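Local coordinates for protein beta-glucoside phosphorylase BglX (Unidentified, PDB 5VQE) that probably cleaves beta-glucosides by phosphorolysis, as a glycoside hydrolase family 3 enzyme, and holds 2-deoxy-2-fluoro-glucose in its pocket, at residues D31-I41 with M315-F326; P113-E122 with T164-M175. One frame throughout, in Å; residues are numbered along the deposited sequence.

Interaction 1 of 2, residues D31-I41 with M315-F326. With G2F (2-deoxy-2-fluoro-alpha-D-glucopyranose), chain B.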
loop_
_atom_site.group_PDB
_atom_site.type_symbol
_atom_site.label_atom_id
_atom_site.label_comp_id
_atom_site.label_asym_id
_atom_site.label_seq_id
_atom_site.Cartn_x
_atom_site.Cartn_y
_atom_site.Cartn_z
ATOM N N ASP A 31 -12.419 -15.200 -26.683
ATOM C CA ASP A 31 -13.097 -14.248 -25.806
ATOM C C ASP A 31 -12.909 -14.615 -24.336
ATOM O O ASP A 31 -12.765 -13.731 -23.478
ATOM C CB ASP A 31 -14.581 -14.186 -26.149
ATOM C CG ASP A 31 -14.888 -13.231 -27.286
ATOM O OD1 ASP A 31 -13.978 -12.502 -27.734
ATOM O OD2 ASP A 31 -16.059 -13.207 -27.723
ATOM N N GLU A 32 -12.918 -15.914 -24.023
ATOM C CA GLU A 32 -12.714 -16.344 -22.646
ATOM C C GLU A 32 -11.274 -16.129 -22.211
ATOM O O GLU A 32 -11.012 -15.781 -21.052
ATOM C CB GLU A 32 -13.088 -17.817 -22.490
ATOM C CG GLU A 32 -14.567 -18.075 -22.474
ATOM C CD GLU A 32 -14.880 -19.550 -22.432
ATOM O OE1 GLU A 32 -14.383 -20.298 -23.309
ATOM O OE2 GLU A 32 -15.595 -19.962 -21.502
ATOM N N LYS A 33 -10.324 -16.358 -23.117
ATOM C CA LYS A 33 -8.926 -16.102 -22.791
ATOM C C LYS A 33 -8.694 -14.614 -22.556
ATOM O O LYS A 33 -8.049 -14.221 -21.577
ATOM C CB LYS A 33 -8.020 -16.634 -23.901
ATOM C CG LYS A 33 -7.881 -18.151 -23.923
ATOM C CD LYS A 33 -7.094 -18.603 -25.149
ATOM C CE LYS A 33 -7.174 -20.098 -25.373
ATOM N NZ LYS A 33 -6.415 -20.500 -26.596
ATOM N N LEU A 34 -9.242 -13.762 -23.433
ATOM C CA LEU A 34 -9.126 -12.320 -23.228
ATOM C C LEU A 34 -9.714 -11.902 -21.884
ATOM O O LEU A 34 -9.163 -11.032 -21.198
ATOM C CB LEU A 34 -9.810 -11.566 -24.376
ATOM C CG LEU A 34 -9.154 -11.713 -25.757
ATOM C CD1 LEU A 34 -10.002 -11.067 -26.849
ATOM C CD2 LEU A 34 -7.751 -11.117 -25.757
ATOM N N GLY A 35 -10.834 -12.506 -21.484
ATOM C CA GLY A 35 -11.437 -12.137 -20.213
ATOM C C GLY A 35 -10.568 -12.530 -19.029
ATOM O O GLY A 35 -10.525 -11.825 -18.016
ATOM N N GLN A 36 -9.874 -13.666 -19.132
ATOM C CA GLN A 36 -8.962 -14.084 -18.068
ATOM C C GLN A 36 -7.903 -13.027 -17.779
ATOM O O GLN A 36 -7.380 -12.962 -16.660
ATOM C CB GLN A 36 -8.275 -15.400 -18.441
ATOM C CG GLN A 36 -9.136 -16.643 -18.278
ATOM C CD GLN A 36 -9.575 -16.861 -16.848
ATOM O OE1 GLN A 36 -8.752 -17.116 -15.969
ATOM N NE2 GLN A 36 -10.876 -16.742 -16.602
ATOM N N LEU A 37 -7.559 -12.209 -18.775
ATOM C CA LEU A 37 -6.534 -11.186 -18.602
ATOM C C LEU A 37 -6.970 -10.062 -17.674
ATOM O O LEU A 37 -6.118 -9.276 -17.248
ATOM C CB LEU A 37 -6.161 -10.567 -19.946
ATOM C CG LEU A 37 -5.720 -11.494 -21.080
ATOM C CD1 LEU A 37 -5.532 -10.686 -22.328
ATOM C CD2 LEU A 37 -4.441 -12.222 -20.737
ATOM N N ILE A 38 -8.264 -9.940 -17.376
ATOM C CA ILE A 38 -8.817 -8.736 -16.757
ATOM C C ILE A 38 -9.137 -9.007 -15.294
ATOM O O ILE A 38 -9.808 -9.991 -14.964
ATOM C CB ILE A 38 -10.076 -8.250 -17.497
ATOM C CG1 ILE A 38 -9.727 -7.821 -18.921
ATOM C CG2 ILE A 38 -10.719 -7.076 -16.750
ATOM C CD1 ILE A 38 -10.938 -7.613 -19.823
ATOM N N CYS A 39 -8.668 -8.124 -14.421
ATOM C CA CYS A 39 -9.156 -8.040 -13.052
ATOM C C CYS A 39 -10.139 -6.883 -12.949
ATOM O O CYS A 39 -9.816 -5.757 -13.343
ATOM C CB CYS A 39 -8.010 -7.833 -12.065
ATOM S SG CYS A 39 -8.602 -7.614 -10.395
ATOM N N GLU A 40 -11.325 -7.156 -12.413
ATOM C CA GLU A 40 -12.358 -6.143 -12.235
ATOM C C GLU A 40 -12.469 -5.721 -10.775
ATOM O O GLU A 40 -12.434 -6.558 -9.869
ATOM C CB GLU A 40 -13.710 -6.666 -12.719
ATOM C CG GLU A 40 -13.898 -6.606 -14.214
ATOM C CD GLU A 40 -13.964 -5.172 -14.736
ATOM O OE1 GLU A 40 -14.664 -4.333 -14.130
ATOM O OE2 GLU A 40 -13.289 -4.877 -15.742
ATOM N N ILE A 41 -12.637 -4.420 -10.553
ATOM C CA ILE A 41 -12.793 -3.889 -9.205
ATOM C C ILE A 41 -14.225 -4.111 -8.736
ATOM O O ILE A 41 -15.170 -4.114 -9.528
ATOM C CB ILE A 41 -12.404 -2.395 -9.164
ATOM C CG1 ILE A 41 -12.128 -1.956 -7.727
ATOM C CG2 ILE A 41 -13.482 -1.522 -9.801
ATOM C CD1 ILE A 41 -11.480 -0.581 -7.633
ATOM N N MET A 315 -1.747 -9.661 -16.865
ATOM C CA MET A 315 -3.080 -9.253 -16.449
ATOM C C MET A 315 -3.200 -7.737 -16.401
ATOM O O MET A 315 -2.288 -7.036 -15.942
ATOM C CB MET A 315 -3.397 -9.875 -15.086
ATOM C CG MET A 315 -4.671 -9.420 -14.437
ATOM S SD MET A 315 -5.173 -10.471 -13.048
ATOM C CE MET A 315 -4.572 -12.062 -13.492
ATOM N N LEU A 316 -4.343 -7.245 -16.888
ATOM C CA LEU A 316 -4.707 -5.840 -16.806
ATOM C C LEU A 316 -5.564 -5.632 -15.572
ATOM O O LEU A 316 -6.574 -6.325 -15.389
ATOM C CB LEU A 316 -5.484 -5.398 -18.049
ATOM C CG LEU A 316 -4.715 -5.425 -19.371
ATOM C CD1 LEU A 316 -5.667 -5.545 -20.552
ATOM C CD2 LEU A 316 -3.879 -4.178 -19.516
ATOM N N THR A 317 -5.174 -4.682 -14.735
ATOM C CA THR A 317 -5.868 -4.432 -13.473
ATOM C C THR A 317 -6.875 -3.304 -13.686
ATOM O O THR A 317 -6.513 -2.126 -13.754
ATOM C CB THR A 317 -4.865 -4.117 -12.373
ATOM O OG1 THR A 317 -3.955 -5.219 -12.268
ATOM C CG2 THR A 317 -5.562 -3.909 -11.032
ATOM N N PHE A 318 -8.141 -3.689 -13.826
ATOM C CA PHE A 318 -9.290 -2.789 -13.862
ATOM C C PHE A 318 -9.532 -2.255 -15.262
ATOM O O PHE A 318 -8.603 -2.145 -16.070
ATOM C CB PHE A 318 -9.145 -1.601 -12.904
ATOM C CG PHE A 318 -8.869 -1.988 -11.486
ATOM C CD1 PHE A 318 -9.102 -3.282 -11.043
ATOM C CD2 PHE A 318 -8.379 -1.050 -10.587
ATOM C CE1 PHE A 318 -8.841 -3.634 -9.725
ATOM C CE2 PHE A 318 -8.115 -1.399 -9.271
ATOM C CZ PHE A 318 -8.355 -2.686 -8.839
ATOM N N THR A 319 -10.791 -1.925 -15.540
ATOM C CA THR A 319 -11.209 -1.350 -16.804
ATOM C C THR A 319 -11.741 0.054 -16.559
ATOM O O THR A 319 -12.032 0.443 -15.427
ATOM C CB THR A 319 -12.294 -2.198 -17.478
ATOM O OG1 THR A 319 -13.394 -2.371 -16.575
ATOM C CG2 THR A 319 -11.748 -3.561 -17.883
ATOM N N LEU A 320 -11.871 0.809 -17.645
ATOM C CA LEU A 320 -12.448 2.148 -17.602
ATOM C C LEU A 320 -13.903 2.056 -18.054
ATOM O O LEU A 320 -14.814 1.974 -17.224
ATOM C CB LEU A 320 -11.621 3.094 -18.484
ATOM C CG LEU A 320 -11.988 4.573 -18.560
ATOM C CD1 LEU A 320 -11.956 5.192 -17.178
ATOM C CD2 LEU A 320 -11.025 5.283 -19.507
ATOM N N ASN A 321 -14.125 2.041 -19.366
ATOM C CA ASN A 321 -15.387 1.581 -19.924
ATOM C C ASN A 321 -15.221 0.115 -20.299
ATOM O O ASN A 321 -14.424 -0.193 -21.199
ATOM C CB ASN A 321 -15.774 2.408 -21.149
ATOM C CG ASN A 321 -17.125 2.013 -21.712
ATOM O OD1 ASN A 321 -17.226 1.118 -22.550
ATOM N ND2 ASN A 321 -18.171 2.666 -21.235
ATOM N N PRO A 322 -15.911 -0.824 -19.639
ATOM C CA PRO A 322 -15.578 -2.246 -19.851
ATOM C C PRO A 322 -15.934 -2.766 -21.233
ATOM O O PRO A 322 -15.193 -3.595 -21.776
ATOM C CB PRO A 322 -16.364 -2.966 -18.746
ATOM C CG PRO A 322 -17.393 -2.004 -18.291
ATOM C CD PRO A 322 -16.854 -0.634 -18.525
ATOM N N THR A 323 -17.030 -2.303 -21.832
ATOM C CA THR A 323 -17.338 -2.715 -23.195
ATOM C C THR A 323 -16.234 -2.276 -24.143
ATOM O O THR A 323 -15.754 -3.061 -24.967
ATOM C CB THR A 323 -18.684 -2.133 -23.624
ATOM O OG1 THR A 323 -19.707 -2.605 -22.737
ATOM C CG2 THR A 323 -19.019 -2.536 -25.059
ATOM N N GLU A 324 -15.804 -1.021 -24.022
ATOM C CA GLU A 324 -14.775 -0.494 -24.908
ATOM C C GLU A 324 -13.445 -1.204 -24.692
ATOM O O GLU A 324 -12.764 -1.567 -25.658
ATOM C CB GLU A 324 -14.627 1.006 -24.675
ATOM C CG GLU A 324 -13.399 1.620 -25.318
ATOM C CD GLU A 324 -13.407 3.134 -25.247
ATOM O OE1 GLU A 324 -13.253 3.680 -24.132
ATOM O OE2 GLU A 324 -13.586 3.776 -26.301
ATOM N N ASP A 325 -13.063 -1.414 -23.431
ATOM C CA ASP A 325 -11.788 -2.056 -23.136
ATOM C C ASP A 325 -11.741 -3.472 -23.688
ATOM O O ASP A 325 -10.729 -3.886 -24.267
ATOM C CB ASP A 325 -11.542 -2.055 -21.628
ATOM C CG ASP A 325 -11.177 -0.678 -21.098
ATOM O OD1 ASP A 325 -11.055 0.270 -21.911
ATOM O OD2 ASP A 325 -11.003 -0.551 -19.866
ATOM N N PHE A 326 -12.825 -4.230 -23.530
ATOM C CA PHE A 326 -12.821 -5.597 -24.033
ATOM C C PHE A 326 -12.790 -5.612 -25.553
ATOM O O PHE A 326 -12.083 -6.428 -26.155
ATOM C CB PHE A 326 -14.034 -6.364 -23.513
ATOM C CG PHE A 326 -13.957 -7.839 -23.765
ATOM C CD1 PHE A 326 -13.033 -8.610 -23.091
ATOM C CD2 PHE A 326 -14.797 -8.454 -24.680
ATOM C CE1 PHE A 326 -12.942 -9.976 -23.315
ATOM C CE2 PHE A 326 -14.719 -9.825 -24.908
ATOM C CZ PHE A 326 -13.791 -10.584 -24.227
HETATM C C1 G2F B . -2.475 0.864 -8.468
HETATM C C2 G2F B . -1.654 1.198 -7.181
HETATM C C3 G2F B . -1.343 -0.142 -6.450
HETATM C C4 G2F B . -2.688 -0.887 -6.186
HETATM C C5 G2F B . -3.401 -1.112 -7.563
HETATM C C6 G2F B . -4.809 -1.799 -7.360
HETATM O O3 G2F B . -0.818 0.175 -5.187
HETATM O O4 G2F B . -2.370 -2.157 -5.681
HETATM O O5 G2F B . -3.647 0.156 -8.148
HETATM O O6 G2F B . -5.532 -1.058 -6.418
HETATM F F2 G2F B . -0.488 1.793 -7.517
HETATM O O HOH W 1 -12.680 -2.674 -12.955
#

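Interaction 2 of 2, residues P113-E122 with T164-M175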
loop_
_atom_site.group_PDB
_atom_site.type_symbol
_atom_site.label_atom_id
_atom_site.label_comp_id
_atom_site.label_asym_id
_atom_site.label_seq_id
_atom_site.Cartn_x
_atom_site.Cartn_y
_atom_site.Cartn_z
ATOM N N PRO A 113 3.413 0.162 6.952
ATOM C CA PRO A 113 4.697 -0.542 6.797
ATOM C C PRO A 113 5.869 0.201 7.414
ATOM O O PRO A 113 6.784 -0.431 7.963
ATOM C CB PRO A 113 4.833 -0.673 5.275
ATOM C CG PRO A 113 3.421 -0.725 4.791
ATOM C CD PRO A 113 2.659 0.215 5.687
ATOM N N MET A 114 5.873 1.533 7.347
ATOM C CA MET A 114 7.007 2.262 7.893
ATOM C C MET A 114 7.043 2.150 9.408
ATOM O O MET A 114 8.124 2.050 9.996
ATOM C CB MET A 114 6.972 3.729 7.466
ATOM C CG MET A 114 8.201 4.478 7.933
ATOM S SD MET A 114 8.256 6.182 7.408
ATOM C CE MET A 114 8.718 5.968 5.679
ATOM N N GLY A 115 5.875 2.144 10.052
ATOM C CA GLY A 115 5.838 1.890 11.484
ATOM C C GLY A 115 6.431 0.539 11.830
ATOM O O GLY A 115 7.213 0.411 12.772
ATOM N N VAL A 116 6.061 -0.489 11.071
ATOM C CA VAL A 116 6.701 -1.793 11.201
ATOM C C VAL A 116 8.209 -1.675 11.024
ATOM O O VAL A 116 8.987 -2.289 11.765
ATOM C CB VAL A 116 6.091 -2.765 10.179
ATOM C CG1 VAL A 116 6.923 -4.054 10.080
ATOM C CG2 VAL A 116 4.648 -3.061 10.561
ATOM N N ALA A 117 8.649 -0.912 10.019
ATOM C CA ALA A 117 10.080 -0.779 9.768
ATOM C C ALA A 117 10.790 -0.107 10.936
ATOM O O ALA A 117 11.947 -0.431 11.231
ATOM C CB ALA A 117 10.322 0.023 8.491
ATOM N N ALA A 118 10.118 0.839 11.596
ATOM C CA ALA A 118 10.719 1.528 12.735
ATOM C C ALA A 118 10.980 0.588 13.909
ATOM O O ALA A 118 11.859 0.869 14.735
ATOM C CB ALA A 118 9.822 2.682 13.171
ATOM N N THR A 119 10.234 -0.519 14.021
ATOM C CA THR A 119 10.579 -1.514 15.036
ATOM C C THR A 119 11.929 -2.159 14.746
ATOM O O THR A 119 12.564 -2.691 15.666
ATOM C CB THR A 119 9.523 -2.628 15.145
ATOM O OG1 THR A 119 9.649 -3.543 14.044
ATOM C CG2 THR A 119 8.097 -2.071 15.193
ATOM N N ASP A 120 12.372 -2.114 13.490
ATOM C CA ASP A 120 13.581 -2.798 13.013
ATOM C C ASP A 120 13.599 -4.272 13.409
ATOM O O ASP A 120 14.661 -4.869 13.587
ATOM C CB ASP A 120 14.852 -2.101 13.495
ATOM C CG ASP A 120 16.045 -2.394 12.600
ATOM O OD1 ASP A 120 15.841 -2.678 11.396
ATOM O OD2 ASP A 120 17.190 -2.352 13.094
ATOM N N ASP A 121 12.427 -4.877 13.523
ATOM C CA ASP A 121 12.301 -6.299 13.818
ATOM C C ASP A 121 11.472 -6.946 12.717
ATOM O O ASP A 121 10.269 -6.697 12.616
ATOM C CB ASP A 121 11.654 -6.518 15.179
ATOM C CG ASP A 121 11.637 -7.972 15.582
ATOM O OD1 ASP A 121 11.805 -8.842 14.692
ATOM O OD2 ASP A 121 11.461 -8.238 16.789
ATOM N N GLU A 122 12.101 -7.801 11.912
ATOM C CA GLU A 122 11.373 -8.407 10.806
ATOM C C GLU A 122 10.225 -9.283 11.291
ATOM O O GLU A 122 9.287 -9.529 10.529
ATOM C CB GLU A 122 12.326 -9.204 9.917
ATOM C CG GLU A 122 13.005 -10.360 10.582
ATOM C CD GLU A 122 14.134 -10.901 9.731
ATOM O OE1 GLU A 122 13.885 -11.858 8.968
ATOM O OE2 GLU A 122 15.256 -10.350 9.806
ATOM N N THR A 164 5.991 2.526 2.567
ATOM C CA THR A 164 7.244 1.811 2.389
ATOM C C THR A 164 7.818 1.402 3.739
ATOM O O THR A 164 7.395 1.865 4.801
ATOM C CB THR A 164 8.281 2.669 1.650
ATOM O OG1 THR A 164 8.825 3.646 2.547
ATOM C CG2 THR A 164 7.683 3.371 0.441
ATOM N N TYR A 165 8.817 0.524 3.678
ATOM C CA TYR A 165 9.647 0.189 4.822
ATOM C C TYR A 165 10.824 1.147 4.970
ATOM O O TYR A 165 11.836 0.797 5.591
ATOM C CB TYR A 165 10.143 -1.259 4.712
ATOM C CG TYR A 165 9.025 -2.271 4.739
ATOM C CD1 TYR A 165 8.218 -2.412 5.861
ATOM C CD2 TYR A 165 8.765 -3.080 3.642
ATOM C CE1 TYR A 165 7.184 -3.327 5.888
ATOM C CE2 TYR A 165 7.730 -4.002 3.665
ATOM C CZ TYR A 165 6.945 -4.114 4.787
ATOM O OH TYR A 165 5.914 -5.021 4.807
ATOM N N GLY A 166 10.707 2.350 4.421
ATOM C CA GLY A 166 11.716 3.369 4.604
ATOM C C GLY A 166 12.657 3.487 3.428
ATOM O O GLY A 166 12.297 3.155 2.296
ATOM N N SER A 167 13.877 3.951 3.686
ATOM C CA SER A 167 14.798 4.321 2.621
ATOM C C SER A 167 16.041 3.443 2.562
ATOM O O SER A 167 16.935 3.723 1.759
ATOM C CB SER A 167 15.205 5.787 2.780
ATOM O OG SER A 167 15.831 6.006 4.032
ATOM N N ASP A 168 16.128 2.390 3.378
ATOM C CA ASP A 168 17.299 1.521 3.366
ATOM C C ASP A 168 16.998 0.227 2.622
ATOM O O ASP A 168 16.197 -0.589 3.112
ATOM C CB ASP A 168 17.760 1.208 4.788
ATOM C CG ASP A 168 18.975 0.293 4.809
ATOM O OD1 ASP A 168 20.034 0.695 4.291
ATOM O OD2 ASP A 168 18.871 -0.839 5.321
ATOM N N PRO A 169 17.626 -0.029 1.474
ATOM C CA PRO A 169 17.311 -1.257 0.726
ATOM C C PRO A 169 17.452 -2.538 1.530
ATOM O O PRO A 169 16.655 -3.463 1.349
ATOM C CB PRO A 169 18.309 -1.201 -0.436
ATOM C CG PRO A 169 18.484 0.237 -0.677
ATOM C CD PRO A 169 18.475 0.880 0.684
ATOM N N GLU A 170 18.447 -2.638 2.408
ATOM C CA GLU A 170 18.622 -3.885 3.141
ATOM C C GLU A 170 17.462 -4.128 4.100
ATOM O O GLU A 170 17.006 -5.265 4.251
ATOM C CB GLU A 170 19.970 -3.883 3.870
ATOM C CG GLU A 170 21.161 -3.699 2.921
ATOM C CD GLU A 170 21.137 -4.670 1.747
ATOM O OE1 GLU A 170 21.062 -5.891 1.992
ATOM O OE2 GLU A 170 21.184 -4.211 0.581
ATOM N N ARG A 171 16.938 -3.071 4.722
ATOM C CA ARG A 171 15.787 -3.237 5.607
ATOM C C ARG A 171 14.525 -3.551 4.805
ATOM O O ARG A 171 13.706 -4.381 5.219
ATOM C CB ARG A 171 15.594 -1.985 6.470
ATOM C CG ARG A 171 14.448 -2.110 7.458
ATOM C CD ARG A 171 14.363 -0.963 8.475
ATOM N NE ARG A 171 15.576 -0.815 9.282
ATOM C CZ ARG A 171 16.482 0.149 9.137
ATOM N NH1 ARG A 171 16.341 1.092 8.213
ATOM N NH2 ARG A 171 17.541 0.181 9.936
ATOM N N ILE A 172 14.354 -2.905 3.650
ATOM C CA ILE A 172 13.220 -3.217 2.784
ATOM C C ILE A 172 13.217 -4.701 2.438
ATOM O O ILE A 172 12.173 -5.365 2.495
ATOM C CB ILE A 172 13.253 -2.341 1.519
ATOM C CG1 ILE A 172 13.055 -0.868 1.897
ATOM C CG2 ILE A 172 12.172 -2.765 0.533
ATOM C CD1 ILE A 172 13.566 0.111 0.853
ATOM N N ILE A 173 14.385 -5.238 2.056
ATOM C CA ILE A 173 14.486 -6.655 1.710
ATOM C C ILE A 173 14.089 -7.520 2.901
ATOM O O ILE A 173 13.299 -8.461 2.764
ATOM C CB ILE A 173 15.909 -6.986 1.211
ATOM C CG1 ILE A 173 16.170 -6.299 -0.138
ATOM C CG2 ILE A 173 16.125 -8.490 1.095
ATOM C CD1 ILE A 173 17.621 -6.347 -0.609
ATOM N N ARG A 174 14.632 -7.217 4.089
ATOM C CA ARG A 174 14.312 -8.007 5.281
ATOM C C ARG A 174 12.815 -7.997 5.557
ATOM O O ARG A 174 12.196 -9.045 5.784
ATOM C CB ARG A 174 15.037 -7.460 6.517
ATOM C CG ARG A 174 16.532 -7.562 6.523
ATOM C CD ARG A 174 17.076 -7.429 7.950
ATOM N NE ARG A 174 16.927 -6.100 8.549
ATOM C CZ ARG A 174 17.733 -5.066 8.304
ATOM N NH1 ARG A 174 18.739 -5.180 7.436
ATOM N NH2 ARG A 174 17.525 -3.907 8.918
ATOM N N MET A 175 12.226 -6.805 5.568
ATOM C CA MET A 175 10.835 -6.653 5.970
ATOM C C MET A 175 9.896 -7.263 4.940
ATOM O O MET A 175 8.921 -7.936 5.295
ATOM C CB MET A 175 10.527 -5.170 6.174
ATOM C CG MET A 175 11.315 -4.518 7.303
ATOM S SD MET A 175 10.633 -4.991 8.896
ATOM C CE MET A 175 11.871 -4.360 10.048
HETATM O O HOH W 2 15.336 -5.721 10.445
HETATM O O HOH W 3 13.327 -11.566 6.492
#

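Interaction 1 of 2, residues D31-I41 with M315-F326
C39 and I38 pair in parallel with T317 and L316, the junction at which strand 316-317 meets strand 38-42 in the TIM-barrel-type N-terminal domain of a family 3 glycoside hydrolase. Backbone bonds zip the two strands: L316 N gives to L37 O, C39 N to L316 O in an almost straight bond (176°), and F318 N to C39 O, the last clearly more bent. On the C39 face of the sheet, the CB of this small residue rests 4.0 Å from M315 SD, and A61 of the next strand packs on both side chains.

Aromatic contacts lie at either end. The F318 ring is sandwiched, with T317 CG2 over one face and I41 CB over the other, 3.9 Å from the ring centroid, while C39 SG touches its edge. Held flat in this way, the ring presents CE2 to C6 of the bound 2-deoxy-2-fluoro-glucose at 3.8 Å, as an apolar part of the sugar pocket. At the helical end, F326 points its CZ at D31 O, 3.4 Å away near the ring plane, and L34 CB and I38 CD1 pack around the ring. With CG anti to the backbone N (chi1 -169°), F326 swings out from helix 322-335 to reach helix 30-36. D31 OD1 is hydrogen-bonded to Q330 NE2.

Polar contacts close the strand ends. A water accepts from both I41 N and T319 N, joining the two backbones. The buried carboxylate of E40 folds back through a bend at chi2 (-67°), and T319 OG1 donates to the syn lone pair of its OE2 at 2.6 Å.

Interaction 2 of 2, residues P113-E122 with T164-M175
V116, A117 and P113 of helix 113-119 face Y165 and M175, which together form the apolar centre. P113 CB sits off-centre over the Y165 ring as a CH-pi contact, 4.1 Å from its centroid, and M175 CB covers a face of the same ring over its centre. Its unbranched chain bent at chi2 (-76°), M175 brings its sulfur to 4.0 Å from V116 CG1 and its terminal CE against the turn that ends the helix, 3.6 Å from D121 N. A117 is small enough for the chain at Y165 to come close: its CB lies 3.4 Å from Y165 O. M114 runs alongside T164 and brings its CE near G166 CA; G166 suits its place because at its backbone angles (phi 100°) a side chain would be pressed against Y165 O.

Further out, T119 OG1 accepts from D121 N in an ST turn, and D120 leaves the helix with positive phi. Its OD1 takes two arginines in a salt-bridge network: R171 NE comes from above the carboxylate plane at 2.8 Å, nearly straight (173°), and R174 NH2 meets the syn lone pair at 3.2 Å. A water links E122 OE1, which also pairs with R181, to R174 O.

D168 caps helix 169-184, its OD2 accepting from R171 N in the first turn. Thus short helix 113-119, which meets helix 378-391 through T119, receives an N-capped helix and its preceding loop in this TIM-barrel-type domain.

Both interactions belong to the family 3 N-terminal domain, on opposite sides of the chain's centre; their centres are 35 Å apart and their nearest atoms about 18 Å. Interaction 2 is nested within the long loop that interaction 1 closes, so the chain runs 31-41, 113-122, 164-175 and finally 315-326. Interaction 1 joins the first strand, in chain order, of the five-stranded parallel sheet to its last, 316-317, which forms the edge beside strand 38-42, whereas interaction 2 ties helices and loops between them. Their relation to the sugar differs too: F318 in interaction 1 lines the pocket directly, while the T164 side chain in interaction 2 stays about 11 Å from the ligand.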